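Local coordinates for protein glycerate kinase, putative (Thermotoga maritima, PDB 2B8N) that phosphorylates D-glycerate to 2-phosphoglycerate with ATP and magnesium, a step in the breakdown of serine by way of 3-hydroxypyruvate, at residues A[28-33]-A[268-273]; A[39-44]-A[68-73]; A[50-55]-A[128-133]. One frame throughout, in Å; residues are numbered along the deposited sequence.

Overall arrangement
From the N terminus, residues 28-33, on helix 17-32, meet residues 268-273 far along the chain, so interaction 1 closes the longest loop of the three. Inside that loop lie both others. Residues 39-44 follow soon after and pair with residues 68-73 in interaction 2, while residues 50-55, lying between those two segments, leave to join residues 128-133 in interaction 3; these two contacts therefore cross. They also touch, because helix 61-72 lies on the parallel sheet to which strands 52-57 and 128-133 belong. Interaction 1 sits apart, its centre about 20 Å from that of interaction 2, and joins two helices beside the mixed sheet.

Interaction 1 of 3, residues A[28-33]-A[268-273]; sequences KKSIEA and DEAKSL
Ser-30 and Ala-270 mark the nearest approach of two helices whose axes come within 8.4 Å and run at 134° to each other, about midway between perpendicular and antiparallel, with the CA atoms of this pair 5.0 Å apart. Small residues suit such a place, since neither a hydroxymethyl nor a methyl group holds the backbones far apart. The Ser-30 hydroxyl sits against the CA and CB of Ala-270 but bonds back along its own helix, to the carbonyl oxygen of Ile-26, a common way for a helical serine to satisfy its OG where it is buried.

Two longer side chains pack on this centre. Leu-273 brings CD1 within 3.6 Å of CB of Lys-29, so an aliphatic tip meets the aliphatic root of a lysine whose chain then bends away toward solvent. Glu-269 has its CG anti to the backbone N (chi1 -170°) and its chain bends at chi2, which lays CG 3.8 Å from the CB of Ala-33 while turning the carboxylate aside. There a water donates to OE2 of Glu-269 at 2.7 Å and to the carbonyl oxygen of Lys-29 at 2.8 Å, tying the helices through solvent. OE2 also forms a salt bridge with Arg-38, which probably steadies its negative charge.

Helix 17-32 is bordered beyond the contact by loops, where Ile-31 packs on Thr-362 and Thr-416. On the partner, helix 263-276, Lys-271 forms a salt bridge with Glu-282 of strand 280-285, an outermost strand of the mixed sheet.

Interaction 2 of 3, residues A[39-44]-A[68-73]; sequences AVKETL and AYEVLG
With CG anti to the backbone N (chi1 -180°), the isobutyl group of Leu-44 extends toward Ala-68 and Val-71, while Lys-41, its CG turned beside the backbone N (chi1 -82°) and the rest of its chain extended, runs out to Glu-70. Here residues 39-44, on helix 36-41 and just beyond, pack against helix 61-72, the connecting helix of the beta-alpha-beta crossover between strands 52-57 and 76-84 in the parallel sheet.

The apolar half lies toward that sheet. CD2 of Leu-44 rests 3.8 Å from CB of Ala-68, and its CG lies 3.9 Å from CG1 of Val-71. The methyl of Ala-68 is small enough for its helix to lie close to the sheet, where it meets Leu-54, Leu-130 and Leu-132. Val-40, four residues before Leu-44, directs CG1 at the backbone of Ala-68 as well.

Toward solvent the character changes. The Lys-41 stem passes Val-71 in the opposite sense, CG 3.9 Å from CG2, so its methylenes shelter the valine before the ammonium group reaches its salt bridge. NZ donates to OE1 of Glu-70 at 2.9 Å, arriving nearly along the C-O axis. Each charge has a further partner: Asp-37 for Lys-41, Lys-66 for the other carboxylate oxygen. Within residues 39-44, OG1 of Thr-43 donates back to the carbonyl oxygen of Ala-39 at 3.1 Å.

Interaction 3 of 3, residues A[50-55]-A[128-133]; sequences DRVILV and TVLFLL
The Phe-131 ring turns its CD1-CE1 side to the branched side chain of Val-55, with CG1 of the valine 4.0 Å from CD1; beyond this strand pair the ring also meets that of Phe-185, the planes inclined at about 50°. Val-55 has its CG1 anti to the backbone N, which directs that methyl to the ring and leaves CG2 to approach CG1 of Val-129 at 4.2 Å. Ile-53 shares this face of the sheet.

On the reverse face stand Val-52, Leu-54, Thr-128 and Leu-130. Val-52 CG1 packs on CB of Leu-130, and Leu-54 and Leu-132 cross obliquely, CG of the former 3.8 Å from CD1 of the latter. Helix 61-72 covers this side, with Ala-65 on Leu-54 and Met-64 on Leu-132, so large aliphatic groups suit the buried layer.

The two strands are the central pair of a six-stranded parallel sheet, with 76-84 beyond 52-57 and 193-199 beyond 128-133, an order like that of Rossmann-like sheets, and they run at 24° to each other with the usual sheet twist. Beta-branched valines and isoleucine fit such extended backbone well. Five backbone bonds follow the staggered parallel pattern. The first runs from Thr-128 N to Arg-51 O; N of Ile-53 then donates to O of Thr-128, N of Leu-130 to O of Ile-53, N of Val-55 to O of Leu-130, and N of Leu-132 to O of Val-55 at 2.8 Å. A water at the Arg-51 end accepts from OG1 of Thr-128 at 2.8 Å and donates to O of Asp-50, while the Arg-51 guanidinium forms a salt bridge with Asp-127.

Interaction 1 of 3, residues A[28-33]-A[268-273]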
# COMPACT_ATOMS: atom_id res chain seq x y z
N LYS A 28 -3.17 -15.38 7.01
CA LYS A 28 -2.59 -15.79 5.70
C LYS A 28 -3.63 -15.81 4.57
O LYS A 28 -3.42 -15.23 3.51
CB LYS A 28 -1.87 -17.15 5.79
CG LYS A 28 -0.39 -17.08 6.23
CD LYS A 28 0.32 -18.46 6.13
CE LYS A 28 1.81 -18.46 6.59
NZ LYS A 28 2.08 -17.80 7.93
N LYS A 29 -4.75 -16.48 4.80
CA LYS A 29 -5.83 -16.55 3.83
C LYS A 29 -6.51 -15.20 3.58
O LYS A 29 -6.99 -14.96 2.47
CB LYS A 29 -6.88 -17.57 4.28
CG LYS A 29 -6.42 -19.00 4.24
CD LYS A 29 -6.55 -19.59 2.84
CE LYS A 29 -5.83 -20.94 2.70
NZ LYS A 29 -5.93 -21.53 1.32
N SER A 30 -6.55 -14.31 4.58
CA SER A 30 -7.18 -13.01 4.38
C SER A 30 -6.40 -12.18 3.37
O SER A 30 -7.00 -11.52 2.52
CB SER A 30 -7.31 -12.26 5.69
OG SER A 30 -8.16 -12.97 6.56
N ILE A 31 -5.07 -12.22 3.46
CA ILE A 31 -4.16 -11.48 2.56
C ILE A 31 -4.22 -11.95 1.10
O ILE A 31 -4.12 -11.13 0.17
CB ILE A 31 -2.70 -11.55 3.04
CG1 ILE A 31 -2.51 -10.75 4.31
CG2 ILE A 31 -1.73 -11.00 2.00
CD1 ILE A 31 -1.15 -10.99 4.94
N GLU A 32 -4.34 -13.27 0.91
CA GLU A 32 -4.57 -13.88 -0.41
C GLU A 32 -5.70 -13.24 -1.21
O GLU A 32 -5.69 -13.28 -2.43
CB GLU A 32 -4.92 -15.36 -0.26
CG GLU A 32 -3.74 -16.23 0.10
CD GLU A 32 -4.09 -17.70 0.21
OE1 GLU A 32 -5.22 -18.11 -0.17
OE2 GLU A 32 -3.22 -18.46 0.68
N ALA A 33 -6.70 -12.71 -0.50
CA ALA A 33 -7.83 -12.01 -1.12
C ALA A 33 -7.42 -10.75 -1.87
O ALA A 33 -8.17 -10.27 -2.72
CB ALA A 33 -8.86 -11.67 -0.06
N ASP A 268 -12.54 -7.50 5.42
CA ASP A 268 -13.79 -8.19 5.09
C ASP A 268 -13.58 -9.68 4.98
O ASP A 268 -14.42 -10.44 5.43
CB ASP A 268 -14.44 -7.68 3.79
CG ASP A 268 -15.31 -6.44 3.99
OD1 ASP A 268 -15.59 -6.08 5.15
OD2 ASP A 268 -15.71 -5.81 2.99
N GLU A 269 -12.47 -10.08 4.36
CA GLU A 269 -12.18 -11.49 4.17
C GLU A 269 -11.86 -12.15 5.51
O GLU A 269 -12.31 -13.28 5.77
CB GLU A 269 -11.03 -11.70 3.20
CG GLU A 269 -10.82 -13.16 2.77
CD GLU A 269 -11.90 -13.67 1.83
OE1 GLU A 269 -12.91 -12.95 1.67
OE2 GLU A 269 -11.76 -14.79 1.27
N ALA A 270 -11.12 -11.47 6.36
CA ALA A 270 -10.83 -12.03 7.68
C ALA A 270 -12.12 -12.18 8.45
O ALA A 270 -12.33 -13.20 9.10
CB ALA A 270 -9.88 -11.18 8.43
N LYS A 271 -13.01 -11.18 8.37
CA LYS A 271 -14.33 -11.28 9.04
C LYS A 271 -15.12 -12.51 8.61
O LYS A 271 -15.70 -13.22 9.45
CB LYS A 271 -15.21 -10.05 8.78
CG LYS A 271 -16.62 -10.20 9.36
CD LYS A 271 -17.34 -8.85 9.43
CE LYS A 271 -18.80 -9.01 9.83
NZ LYS A 271 -19.58 -7.76 9.67
N SER A 272 -15.16 -12.76 7.31
CA SER A 272 -15.93 -13.88 6.82
C SER A 272 -15.21 -15.22 7.07
O SER A 272 -15.87 -16.21 7.32
CB SER A 272 -16.32 -13.68 5.36
OG SER A 272 -15.49 -14.46 4.55
N LEU A 273 -13.88 -15.25 7.04
CA LEU A 273 -13.13 -16.47 7.36
C LEU A 273 -13.33 -16.84 8.82
O LEU A 273 -13.50 -18.01 9.16
CB LEU A 273 -11.63 -16.29 7.05
CG LEU A 273 -11.21 -16.33 5.56
CD1 LEU A 273 -9.82 -15.71 5.37
CD2 LEU A 273 -11.19 -17.71 4.98
O HOH W 1 -9.37 -15.96 1.31

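Interaction 2 of 3, residues A[39-44]-A[68-73]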
# COMPACT_ATOMS: atom_id res chain seq x y z
N ALA A 39 -7.24 -10.67 -7.29
CA ALA A 39 -7.94 -9.37 -7.26
C ALA A 39 -8.45 -8.96 -8.64
O ALA A 39 -9.57 -8.44 -8.79
CB ALA A 39 -7.04 -8.26 -6.70
N VAL A 40 -7.59 -9.21 -9.62
CA VAL A 40 -7.89 -8.93 -11.02
C VAL A 40 -9.00 -9.86 -11.53
O VAL A 40 -10.02 -9.40 -12.04
CB VAL A 40 -6.61 -9.09 -11.89
CG1 VAL A 40 -6.94 -9.06 -13.38
CG2 VAL A 40 -5.63 -7.98 -11.56
N LYS A 41 -8.79 -11.15 -11.38
CA LYS A 41 -9.73 -12.15 -11.92
C LYS A 41 -11.15 -12.03 -11.33
O LYS A 41 -12.13 -12.32 -12.01
CB LYS A 41 -9.18 -13.58 -11.72
CG LYS A 41 -8.17 -14.02 -12.78
CD LYS A 41 -7.32 -15.19 -12.30
CE LYS A 41 -6.39 -15.76 -13.40
NZ LYS A 41 -5.57 -16.93 -12.92
N GLU A 42 -11.25 -11.58 -10.07
CA GLU A 42 -12.56 -11.36 -9.44
C GLU A 42 -13.25 -10.06 -9.88
O GLU A 42 -14.42 -9.88 -9.58
CB GLU A 42 -12.45 -11.41 -7.92
CG GLU A 42 -12.12 -12.80 -7.42
CD GLU A 42 -12.11 -12.92 -5.91
OE1 GLU A 42 -12.22 -11.88 -5.21
OE2 GLU A 42 -12.00 -14.07 -5.43
N THR A 43 -12.53 -9.18 -10.58
CA THR A 43 -13.08 -7.91 -11.08
C THR A 43 -13.16 -7.79 -12.62
O THR A 43 -14.23 -7.50 -13.18
CB THR A 43 -12.23 -6.74 -10.59
OG1 THR A 43 -12.15 -6.76 -9.16
CG2 THR A 43 -12.83 -5.42 -11.06
N LEU A 44 -12.03 -7.99 -13.29
CA LEU A 44 -11.88 -7.69 -14.72
C LEU A 44 -12.94 -8.34 -15.63
O LEU A 44 -13.45 -7.69 -16.54
CB LEU A 44 -10.47 -8.08 -15.20
CG LEU A 44 -10.10 -7.84 -16.65
CD1 LEU A 44 -10.47 -6.44 -17.08
CD2 LEU A 44 -8.61 -8.09 -16.85
N ALA A 68 -4.45 -10.37 -16.09
CA ALA A 68 -5.27 -9.72 -17.12
C ALA A 68 -5.15 -10.41 -18.48
O ALA A 68 -6.13 -10.54 -19.21
CB ALA A 68 -4.86 -8.27 -17.26
N TYR A 69 -3.94 -10.82 -18.82
CA TYR A 69 -3.71 -11.54 -20.05
C TYR A 69 -4.55 -12.81 -20.08
O TYR A 69 -5.21 -13.13 -21.08
CB TYR A 69 -2.23 -11.90 -20.17
CG TYR A 69 -1.90 -12.63 -21.42
CD1 TYR A 69 -2.20 -12.08 -22.66
CD2 TYR A 69 -1.29 -13.87 -21.38
CE1 TYR A 69 -1.89 -12.76 -23.83
CE2 TYR A 69 -0.97 -14.54 -22.52
CZ TYR A 69 -1.28 -13.99 -23.73
OH TYR A 69 -0.95 -14.68 -24.87
N GLU A 70 -4.53 -13.53 -18.95
CA GLU A 70 -5.27 -14.78 -18.82
C GLU A 70 -6.78 -14.56 -18.90
O GLU A 70 -7.49 -15.40 -19.44
CB GLU A 70 -4.91 -15.50 -17.52
CG GLU A 70 -3.48 -16.05 -17.51
CD GLU A 70 -3.05 -16.65 -16.19
OE1 GLU A 70 -3.89 -16.74 -15.26
OE2 GLU A 70 -1.86 -17.03 -16.09
N VAL A 71 -7.28 -13.45 -18.36
CA VAL A 71 -8.68 -13.09 -18.55
C VAL A 71 -9.00 -12.71 -20.03
O VAL A 71 -9.98 -13.19 -20.58
CB VAL A 71 -9.14 -11.93 -17.61
CG1 VAL A 71 -10.55 -11.46 -18.00
CG2 VAL A 71 -9.09 -12.36 -16.13
N LEU A 72 -8.17 -11.87 -20.67
CA LEU A 72 -8.54 -11.26 -21.95
C LEU A 72 -7.92 -11.88 -23.19
O LEU A 72 -8.56 -11.89 -24.23
CB LEU A 72 -8.21 -9.78 -21.94
CG LEU A 72 -9.05 -8.93 -20.98
CD1 LEU A 72 -8.40 -7.59 -20.95
CD2 LEU A 72 -10.52 -8.84 -21.36
N GLY A 73 -6.67 -12.33 -23.11
CA GLY A 73 -5.97 -12.89 -24.27
C GLY A 73 -5.74 -11.88 -25.39
O GLY A 73 -5.35 -10.75 -25.14

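Interaction 3 of 3, residues A[50-55]-A[128-133]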
# COMPACT_ATOMS: atom_id res chain seq x y z
N ASP A 50 -12.72 -4.61 -24.33
CA ASP A 50 -12.35 -4.93 -25.70
C ASP A 50 -11.37 -3.91 -26.25
O ASP A 50 -11.32 -2.76 -25.75
CB ASP A 50 -13.61 -4.93 -26.57
CG ASP A 50 -14.48 -6.14 -26.33
OD1 ASP A 50 -13.97 -7.27 -26.51
OD2 ASP A 50 -15.67 -5.97 -25.99
N ARG A 51 -10.60 -4.31 -27.27
CA ARG A 51 -9.66 -3.40 -27.95
C ARG A 51 -8.70 -2.75 -26.94
O ARG A 51 -8.57 -1.53 -26.92
CB ARG A 51 -10.43 -2.27 -28.66
CG ARG A 51 -11.39 -2.71 -29.71
CD ARG A 51 -12.00 -1.50 -30.38
NE ARG A 51 -11.86 -1.62 -31.82
CZ ARG A 51 -11.02 -0.92 -32.59
NH1 ARG A 51 -10.22 0.00 -32.08
NH2 ARG A 51 -11.00 -1.15 -33.89
N VAL A 52 -8.04 -3.59 -26.14
CA VAL A 52 -7.33 -3.17 -24.93
C VAL A 52 -5.83 -2.96 -25.20
O VAL A 52 -5.18 -3.79 -25.85
CB VAL A 52 -7.57 -4.22 -23.74
CG1 VAL A 52 -6.82 -3.84 -22.48
CG2 VAL A 52 -9.07 -4.39 -23.42
N ILE A 53 -5.32 -1.82 -24.75
CA ILE A 53 -3.90 -1.59 -24.57
C ILE A 53 -3.68 -1.65 -23.07
O ILE A 53 -4.26 -0.87 -22.33
CB ILE A 53 -3.43 -0.23 -25.15
CG1 ILE A 53 -3.47 -0.26 -26.70
CG2 ILE A 53 -2.01 0.10 -24.68
CD1 ILE A 53 -4.83 -0.33 -27.31
N LEU A 54 -2.85 -2.58 -22.63
CA LEU A 54 -2.63 -2.83 -21.21
C LEU A 54 -1.36 -2.10 -20.78
O LEU A 54 -0.29 -2.27 -21.40
CB LEU A 54 -2.55 -4.34 -20.94
CG LEU A 54 -2.16 -4.90 -19.56
CD1 LEU A 54 -2.58 -6.39 -19.45
CD2 LEU A 54 -0.65 -4.72 -19.26
N VAL A 55 -1.51 -1.25 -19.76
CA VAL A 55 -0.40 -0.55 -19.12
C VAL A 55 -0.43 -0.86 -17.62
O VAL A 55 -1.39 -0.51 -16.90
CB VAL A 55 -0.49 0.97 -19.36
CG1 VAL A 55 0.64 1.70 -18.62
CG2 VAL A 55 -0.43 1.29 -20.86
N THR A 128 -9.58 1.18 -25.51
CA THR A 128 -9.58 1.24 -24.05
C THR A 128 -8.18 0.92 -23.51
O THR A 128 -7.55 -0.06 -23.93
CB THR A 128 -10.64 0.24 -23.48
OG1 THR A 128 -11.96 0.65 -23.87
CG2 THR A 128 -10.59 0.16 -21.95
N VAL A 129 -7.68 1.78 -22.61
CA VAL A 129 -6.46 1.50 -21.87
C VAL A 129 -6.84 0.85 -20.54
O VAL A 129 -7.68 1.38 -19.77
CB VAL A 129 -5.58 2.75 -21.67
CG1 VAL A 129 -4.43 2.43 -20.77
CG2 VAL A 129 -5.05 3.24 -23.02
N LEU A 130 -6.28 -0.34 -20.31
CA LEU A 130 -6.45 -1.06 -19.07
C LEU A 130 -5.27 -0.72 -18.16
O LEU A 130 -4.16 -1.24 -18.35
CB LEU A 130 -6.52 -2.57 -19.36
CG LEU A 130 -6.46 -3.47 -18.12
CD1 LEU A 130 -7.58 -3.09 -17.11
CD2 LEU A 130 -6.49 -4.98 -18.49
N PHE A 131 -5.50 0.18 -17.21
CA PHE A 131 -4.44 0.74 -16.38
C PHE A 131 -4.35 -0.00 -15.06
O PHE A 131 -5.16 0.20 -14.17
CB PHE A 131 -4.71 2.23 -16.18
CG PHE A 131 -3.54 2.99 -15.59
CD1 PHE A 131 -2.23 2.72 -15.96
CD2 PHE A 131 -3.77 4.02 -14.69
CE1 PHE A 131 -1.17 3.44 -15.42
CE2 PHE A 131 -2.72 4.74 -14.14
CZ PHE A 131 -1.41 4.45 -14.50
N LEU A 132 -3.36 -0.88 -14.96
CA LEU A 132 -3.18 -1.75 -13.78
C LEU A 132 -2.16 -1.12 -12.84
O LEU A 132 -0.94 -1.06 -13.15
CB LEU A 132 -2.70 -3.16 -14.21
CG LEU A 132 -3.61 -3.89 -15.19
CD1 LEU A 132 -2.91 -5.10 -15.79
CD2 LEU A 132 -4.90 -4.30 -14.54
N LEU A 133 -2.65 -0.61 -11.71
CA LEU A 133 -1.82 0.24 -10.86
C LEU A 133 -1.64 -0.32 -9.45
O LEU A 133 -2.61 -0.74 -8.82
CB LEU A 133 -2.41 1.65 -10.82
CG LEU A 133 -1.63 2.80 -10.18
CD1 LEU A 133 -0.26 3.05 -10.81
CD2 LEU A 133 -2.48 4.06 -10.24
O HOH W 2 -12.68 -0.54 -26.34